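Local coordinates for protein glutamine synthetase (Helicobacter pylori, PDB 5ZLI) that is a type I beta glutamine synthetase, pairing a beta-grasp domain with a larger catalytic domain in each chain of a twelve-subunit assembly, at residues B[453-456]-B[457-461]. Numbering follows the deposited sequence.
Sequences AYQS and LKFNA
Y454 and K458 meet one turn apart on the alpha-helix 448-466, in the catalytic domain, and form an i/i+4 CH-pi pair. The lysine chain bends at its second torsion (chi2 -68°) and lays its methylenes across one face of the phenol. K458 CG sits 4.0 Å from the centroid of the Y454 ring, displaced toward the rim, and K458 CE passes 3.7 Å from Y454 OH. A long aliphatic stem ending in an amine suits this buried place, since the carbons cover the aromatic face and NZ can still reach polar partners, here a weak hydrogen bond to A324 O and a long, weak ion pair with E462. With its CG anti to the backbone N (chi1 -176°), Y454 carries its ring alongside the K458 chain; its hydroxyl is hydrogen-bonded to A320 O, and the ring meets that of F321.

On another side of the helix Q455 and F459 repeat the four-residue spacing. Q455 CG lies 3.9 Å from F459 CD2, and the edge of that ring also faces Q455 O nearly in the ring plane. Glutamine suits the spot: its aliphatic stem packs at the ring, and its polar end fits a partly exposed position. F459 also touches R427 and finds an apolar match in L430, both of helix 426-434.

Backbone i to i+4 bonds join the same residues, although the helix widens into a pi-type turn at 459-461. N460 is exposed and S456 partly so, which suits polar side chains. S456 O accepts a hydrogen bond from N460 N at 3.2 Å and a weak one from N460 ND2 at 3.3 Å.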
loop_
_atom_site.group_PDB
_atom_site.type_symbol
_atom_site.label_atom_id
_atom_site.label_comp_id
_atom_site.label_asym_id
_atom_site.label_seq_id
_atom_site.Cartn_x
_atom_site.Cartn_y
_atom_site.Cartn_z
ATOM N N ALA B 453 25.123 -46.952 20.693
ATOM C CA ALA B 453 25.178 -45.549 20.315
ATOM C C ALA B 453 24.223 -45.277 19.154
ATOM O O ALA B 453 23.383 -44.381 19.227
ATOM C CB ALA B 453 26.615 -45.159 19.950
ATOM N N TYR B 454 24.264 -46.107 18.117
ATOM C CA TYR B 454 23.404 -45.859 16.976
ATOM C C TYR B 454 21.951 -45.932 17.389
ATOM O O TYR B 454 21.131 -45.157 16.911
ATOM C CB TYR B 454 23.701 -46.863 15.869
ATOM C CG TYR B 454 22.928 -46.636 14.576
ATOM C CD1 TYR B 454 23.458 -45.830 13.580
ATOM C CD2 TYR B 454 21.699 -47.250 14.338
ATOM C CE1 TYR B 454 22.797 -45.623 12.396
ATOM C CE2 TYR B 454 21.014 -47.044 13.141
ATOM C CZ TYR B 454 21.579 -46.223 12.171
ATOM O OH TYR B 454 20.959 -45.973 10.963
ATOM N N GLN B 455 21.616 -46.865 18.271
ATOM C CA GLN B 455 20.250 -46.977 18.764
ATOM C C GLN B 455 19.861 -45.731 19.548
ATOM O O GLN B 455 18.794 -45.160 19.339
ATOM C CB GLN B 455 20.113 -48.238 19.622
ATOM C CG GLN B 455 18.914 -48.232 20.581
ATOM C CD GLN B 455 19.286 -47.785 21.995
ATOM O OE1 GLN B 455 20.468 -47.765 22.381
ATOM N NE2 GLN B 455 18.268 -47.406 22.773
ATOM N N SER B 456 20.733 -45.296 20.449
ATOM C CA SER B 456 20.471 -44.094 21.228
ATOM C C SER B 456 20.360 -42.853 20.341
ATOM O O SER B 456 19.535 -41.965 20.599
ATOM C CB SER B 456 21.579 -43.915 22.265
ATOM O OG SER B 456 21.580 -42.619 22.848
ATOM N N LEU B 457 21.167 -42.779 19.286
ATOM C CA LEU B 457 21.138 -41.618 18.407
ATOM C C LEU B 457 19.807 -41.517 17.662
ATOM O O LEU B 457 19.167 -40.455 17.623
ATOM C CB LEU B 457 22.300 -41.728 17.416
ATOM C CG LEU B 457 22.396 -40.686 16.313
ATOM C CD1 LEU B 457 23.090 -39.446 16.800
ATOM C CD2 LEU B 457 23.109 -41.261 15.150
ATOM N N LYS B 458 19.358 -42.631 17.085
ATOM C CA LYS B 458 18.192 -42.598 16.218
ATOM C C LYS B 458 16.916 -42.419 17.029
ATOM O O LYS B 458 16.011 -41.703 16.599
ATOM C CB LYS B 458 18.149 -43.888 15.413
ATOM C CG LYS B 458 19.311 -43.956 14.490
ATOM C CD LYS B 458 19.213 -42.918 13.388
ATOM C CE LYS B 458 20.525 -42.711 12.643
ATOM N NZ LYS B 458 20.251 -41.704 11.591
ATOM N N PHE B 459 16.843 -42.989 18.228
ATOM C CA PHE B 459 15.686 -42.732 19.061
ATOM C C PHE B 459 15.624 -41.256 19.472
ATOM O O PHE B 459 14.568 -40.628 19.330
ATOM C CB PHE B 459 15.723 -43.668 20.263
ATOM C CG PHE B 459 15.044 -44.996 20.026
ATOM C CD1 PHE B 459 13.676 -45.126 20.127
ATOM C CD2 PHE B 459 15.778 -46.111 19.678
ATOM C CE1 PHE B 459 13.060 -46.357 19.902
ATOM C CE2 PHE B 459 15.160 -47.330 19.459
ATOM C CZ PHE B 459 13.817 -47.452 19.565
ATOM N N ASN B 460 16.755 -40.649 19.894
ATOM C CA ASN B 460 16.688 -39.230 20.292
ATOM C C ASN B 460 16.600 -38.263 19.116
ATOM O O ASN B 460 16.010 -37.187 19.269
ATOM C CB ASN B 460 17.871 -38.754 21.151
ATOM C CG ASN B 460 17.809 -39.221 22.603
ATOM O OD1 ASN B 460 16.867 -38.913 23.345
ATOM N ND2 ASN B 460 18.890 -39.820 23.051
ATOM N N ALA B 461 17.228 -38.563 17.972
ATOM C CA ALA B 461 17.183 -37.605 16.870
ATOM C C ALA B 461 15.863 -37.651 16.111
ATOM O O ALA B 461 15.272 -36.604 15.839
ATOM C CB ALA B 461 18.336 -37.861 15.900
#